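Long-range contact in cytosolic IMP-GMP specific 5'-nucleotidase (Legionella pneumophila subsp. pneumophila, PDB 4OHF), which probably removes the 5'-phosphate from purine nucleoside monophosphates such as IMP and GMP by hydrolysis, using a magnesium ion held by a HAD-type core: residues Ser33-Lys45 and Glu56-Ala68. Numbering follows the deposited sequence.
Sequences SKNFESLVYDLVK and EEIKKFKFNFDDA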
# COMPACT_ATOMS: atom_id res chain seq x y z
N SER B 33 -36.30 11.71 7.75
CA SER B 33 -35.05 11.32 8.40
C SER B 33 -35.14 10.66 9.77
O SER B 33 -34.56 9.59 9.98
CB SER B 33 -34.11 12.53 8.50
OG SER B 33 -33.55 12.83 7.24
N LYS B 34 -35.85 11.28 10.70
CA LYS B 34 -35.98 10.73 12.04
C LYS B 34 -36.59 9.34 11.98
O LYS B 34 -36.01 8.38 12.48
CB LYS B 34 -36.85 11.65 12.89
CG LYS B 34 -36.27 11.96 14.26
CD LYS B 34 -36.84 11.10 15.38
CE LYS B 34 -38.30 11.45 15.68
NZ LYS B 34 -39.25 11.02 14.61
N ASN B 35 -37.76 9.24 11.36
CA ASN B 35 -38.41 7.95 11.27
C ASN B 35 -37.56 6.89 10.60
O ASN B 35 -37.49 5.74 11.06
CB ASN B 35 -39.75 8.07 10.54
CG ASN B 35 -40.75 8.89 11.31
OD1 ASN B 35 -40.68 8.97 12.54
ND2 ASN B 35 -41.70 9.49 10.60
N PHE B 36 -36.90 7.27 9.51
CA PHE B 36 -36.06 6.35 8.78
C PHE B 36 -34.83 5.93 9.58
O PHE B 36 -34.48 4.74 9.60
CB PHE B 36 -35.67 6.96 7.43
CG PHE B 36 -34.80 6.09 6.59
CD1 PHE B 36 -33.43 6.02 6.82
CD2 PHE B 36 -35.35 5.31 5.58
CE1 PHE B 36 -32.61 5.18 6.05
CE2 PHE B 36 -34.54 4.46 4.80
CZ PHE B 36 -33.17 4.40 5.05
N GLU B 37 -34.16 6.89 10.24
CA GLU B 37 -32.98 6.55 11.03
C GLU B 37 -33.41 5.59 12.12
O GLU B 37 -32.78 4.57 12.34
CB GLU B 37 -32.37 7.79 11.69
CG GLU B 37 -31.54 8.68 10.80
CD GLU B 37 -30.31 8.00 10.21
OE1 GLU B 37 -29.85 6.97 10.75
OE2 GLU B 37 -29.80 8.52 9.20
N SER B 38 -34.49 5.94 12.80
CA SER B 38 -35.04 5.12 13.87
C SER B 38 -35.30 3.68 13.43
O SER B 38 -34.95 2.74 14.15
CB SER B 38 -36.33 5.74 14.39
OG SER B 38 -36.92 4.87 15.35
N LEU B 39 -35.90 3.51 12.25
CA LEU B 39 -36.18 2.18 11.75
C LEU B 39 -34.86 1.43 11.64
O LEU B 39 -34.70 0.35 12.22
CB LEU B 39 -36.84 2.25 10.37
CG LEU B 39 -37.81 1.15 9.94
CD1 LEU B 39 -37.75 0.99 8.44
CD2 LEU B 39 -37.49 -0.18 10.61
N VAL B 40 -33.90 2.01 10.91
CA VAL B 40 -32.60 1.39 10.74
C VAL B 40 -32.01 1.04 12.10
O VAL B 40 -31.45 -0.03 12.28
CB VAL B 40 -31.61 2.30 9.99
CG1 VAL B 40 -30.22 1.67 9.97
CG2 VAL B 40 -32.08 2.51 8.56
N TYR B 41 -32.12 1.95 13.05
CA TYR B 41 -31.61 1.69 14.38
C TYR B 41 -32.26 0.41 14.92
O TYR B 41 -31.55 -0.55 15.26
CB TYR B 41 -31.89 2.88 15.29
CG TYR B 41 -31.48 2.69 16.74
CD1 TYR B 41 -32.39 2.18 17.67
CD2 TYR B 41 -30.22 3.06 17.19
CE1 TYR B 41 -32.05 2.05 19.01
CE2 TYR B 41 -29.86 2.94 18.53
CZ TYR B 41 -30.78 2.43 19.43
OH TYR B 41 -30.45 2.30 20.76
N ASP B 42 -33.59 0.38 14.98
CA ASP B 42 -34.30 -0.80 15.47
C ASP B 42 -33.89 -2.07 14.73
O ASP B 42 -33.37 -3.00 15.33
CB ASP B 42 -35.81 -0.63 15.35
CG ASP B 42 -36.35 0.49 16.22
OD1 ASP B 42 -35.70 0.83 17.23
OD2 ASP B 42 -37.43 1.03 15.91
N LEU B 43 -34.11 -2.12 13.42
CA LEU B 43 -33.75 -3.31 12.66
C LEU B 43 -32.33 -3.79 12.95
O LEU B 43 -32.11 -4.99 13.12
CB LEU B 43 -33.90 -3.05 11.15
CG LEU B 43 -35.29 -2.67 10.65
CD1 LEU B 43 -35.24 -2.35 9.18
CD2 LEU B 43 -36.25 -3.81 10.93
N VAL B 44 -31.37 -2.87 13.02
CA VAL B 44 -29.96 -3.21 13.27
C VAL B 44 -29.73 -3.68 14.69
O VAL B 44 -28.96 -4.61 14.92
CB VAL B 44 -29.02 -2.00 13.01
CG1 VAL B 44 -27.61 -2.32 13.46
CG2 VAL B 44 -29.01 -1.66 11.54
N LYS B 45 -30.38 -3.03 15.65
CA LYS B 45 -30.23 -3.40 17.05
C LYS B 45 -30.83 -4.79 17.25
O LYS B 45 -30.32 -5.60 18.02
CB LYS B 45 -30.94 -2.38 17.94
CG LYS B 45 -30.67 -2.57 19.42
CD LYS B 45 -31.33 -1.47 20.23
CE LYS B 45 -32.82 -1.43 19.96
NZ LYS B 45 -33.51 -0.41 20.80
N GLU B 56 -29.05 -9.42 26.36
CA GLU B 56 -30.48 -9.17 26.24
C GLU B 56 -30.77 -7.73 26.62
O GLU B 56 -31.86 -7.21 26.37
CB GLU B 56 -31.25 -10.12 27.16
CG GLU B 56 -31.35 -11.55 26.65
CD GLU B 56 -32.59 -11.78 25.79
OE1 GLU B 56 -32.67 -12.84 25.13
OE2 GLU B 56 -33.49 -10.91 25.80
N GLU B 57 -29.79 -7.09 27.23
CA GLU B 57 -29.93 -5.71 27.67
C GLU B 57 -30.04 -4.69 26.53
O GLU B 57 -30.71 -3.67 26.66
CB GLU B 57 -28.75 -5.36 28.59
CG GLU B 57 -28.95 -4.11 29.43
CD GLU B 57 -30.17 -4.21 30.34
OE1 GLU B 57 -31.30 -4.33 29.81
OE2 GLU B 57 -30.01 -4.16 31.58
N ILE B 58 -29.39 -4.97 25.40
CA ILE B 58 -29.42 -4.05 24.26
C ILE B 58 -30.83 -3.75 23.74
O ILE B 58 -31.10 -2.65 23.26
CB ILE B 58 -28.57 -4.55 23.08
CG1 ILE B 58 -29.23 -5.76 22.42
CG2 ILE B 58 -27.19 -4.93 23.55
CD1 ILE B 58 -28.56 -6.19 21.14
N LYS B 59 -31.72 -4.74 23.81
CA LYS B 59 -33.08 -4.54 23.32
C LYS B 59 -33.72 -3.36 24.04
O LYS B 59 -34.67 -2.76 23.55
CB LYS B 59 -33.92 -5.80 23.57
CG LYS B 59 -33.34 -7.08 22.98
CD LYS B 59 -34.18 -8.30 23.38
CE LYS B 59 -33.56 -9.59 22.88
NZ LYS B 59 -34.32 -10.79 23.34
N LYS B 60 -33.19 -3.03 25.21
CA LYS B 60 -33.72 -1.93 26.02
C LYS B 60 -33.22 -0.55 25.55
O LYS B 60 -33.81 0.48 25.88
CB LYS B 60 -33.33 -2.15 27.48
CG LYS B 60 -34.44 -1.90 28.49
CD LYS B 60 -34.03 -2.36 29.89
CE LYS B 60 -35.15 -2.16 30.90
NZ LYS B 60 -35.53 -0.72 31.01
N PHE B 61 -32.14 -0.54 24.78
CA PHE B 61 -31.56 0.70 24.27
C PHE B 61 -32.58 1.64 23.63
O PHE B 61 -33.39 1.23 22.80
CB PHE B 61 -30.46 0.39 23.24
CG PHE B 61 -29.17 -0.09 23.85
CD1 PHE B 61 -28.10 -0.47 23.04
CD2 PHE B 61 -29.01 -0.15 25.23
CE1 PHE B 61 -26.90 -0.90 23.59
CE2 PHE B 61 -27.81 -0.57 25.79
CZ PHE B 61 -26.75 -0.95 24.96
N LYS B 62 -32.53 2.91 24.03
CA LYS B 62 -33.45 3.91 23.50
C LYS B 62 -32.76 4.76 22.45
O LYS B 62 -31.60 5.14 22.60
CB LYS B 62 -33.96 4.80 24.64
CG LYS B 62 -35.46 4.67 24.90
CD LYS B 62 -35.84 3.22 25.15
CE LYS B 62 -37.35 3.03 25.22
NZ LYS B 62 -37.72 1.59 25.38
N PHE B 63 -33.49 5.05 21.37
CA PHE B 63 -32.95 5.85 20.28
C PHE B 63 -33.33 7.31 20.36
O PHE B 63 -34.51 7.67 20.37
CB PHE B 63 -33.41 5.27 18.94
CG PHE B 63 -33.08 6.14 17.75
CD1 PHE B 63 -33.99 7.07 17.28
CD2 PHE B 63 -31.85 6.03 17.11
CE1 PHE B 63 -33.69 7.88 16.18
CE2 PHE B 63 -31.53 6.84 16.02
CZ PHE B 63 -32.45 7.76 15.55
N ASN B 64 -32.32 8.17 20.43
CA ASN B 64 -32.53 9.61 20.46
C ASN B 64 -31.75 10.26 19.32
O ASN B 64 -30.53 10.40 19.38
CB ASN B 64 -32.09 10.20 21.80
CG ASN B 64 -32.00 11.72 21.76
OD1 ASN B 64 -32.82 12.40 21.15
ND2 ASN B 64 -30.99 12.26 22.42
N PHE B 65 -32.49 10.65 18.29
CA PHE B 65 -31.93 11.27 17.09
C PHE B 65 -30.81 12.28 17.35
O PHE B 65 -29.83 12.32 16.61
CB PHE B 65 -33.05 11.94 16.31
CG PHE B 65 -32.69 12.28 14.89
CD1 PHE B 65 -32.92 13.55 14.40
CD2 PHE B 65 -32.18 11.30 14.04
CE1 PHE B 65 -32.64 13.85 13.06
CE2 PHE B 65 -31.91 11.58 12.71
CZ PHE B 65 -32.14 12.86 12.21
N ASP B 66 -30.94 13.09 18.39
CA ASP B 66 -29.92 14.08 18.66
C ASP B 66 -28.66 13.63 19.38
O ASP B 66 -27.76 14.44 19.59
CB ASP B 66 -30.53 15.27 19.41
CG ASP B 66 -31.58 16.00 18.60
OD1 ASP B 66 -31.28 16.39 17.45
OD2 ASP B 66 -32.70 16.19 19.13
N ASP B 67 -28.56 12.35 19.75
CA ASP B 67 -27.35 11.87 20.44
C ASP B 67 -26.12 11.92 19.55
O ASP B 67 -24.98 11.86 20.03
CB ASP B 67 -27.54 10.45 20.97
CG ASP B 67 -28.33 10.41 22.26
OD1 ASP B 67 -28.21 11.38 23.05
OD2 ASP B 67 -29.07 9.42 22.50
N ALA B 68 -26.35 12.01 18.25
CA ALA B 68 -25.26 12.09 17.29
C ALA B 68 -25.59 13.07 16.15
O ALA B 68 -26.73 13.51 15.99
CB ALA B 68 -24.94 10.71 16.74
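The loop after helix 33-51 doubles back along the helix it has just left, and Phe-63, Lys-45, Phe-65 and Tyr-41 carry most of this contact. Phe-63 lies across Ser-38, whose CA sits over one ring face, 4.0 Å from the centroid of the Phe-63 ring. With CG anti to the backbone N (chi1 171°), the Phe-63 side chain reaches the helix, and its CB covers one face of Tyr-41, 3.6 Å from the centroid of the Tyr-41 ring. The two rings meet obliquely, planes 52° apart, and the two side chains pass alongside each other, running opposite ways. Tyr-41 OH hydrogen-bonds Gln-138 of helix 129-143. The amide of Gln-138 also donates to Lys-62 O, so this one residue grips both segments.

The helix packs among helices 129-143, 153-170 and 172-178, consistent with the helical cap beside the core of a HAD-type nucleotidase. Its Leu-39 and Leu-43 pack on helix 172-178 and Val-44 on helix 153-170, while the loop covers another side. Ser-33, near the start of the helix, has its side chain about 9 Å from that of Asp-303, a magnesium ligand.

Further along, Lys-45 NZ donates to Phe-61 O at 2.6 Å. The donor is tilted 24° from the carbonyl plane. The lysine chain bends at chi3, and its CD lies 3.6 Å from Phe-61 CB. Ile-58 CD1 touches Lys-45 O. Near the magnesium end, Lys-34 CG rests over one face of Phe-65, off centre, 3.6 Å from Phe-65 CG. Glu-37 CG meets the edge of that ring, 3.5 Å from Phe-65 CE2, while Glu-37 OE1 accepts a weak hydrogen bond from Ala-131 N.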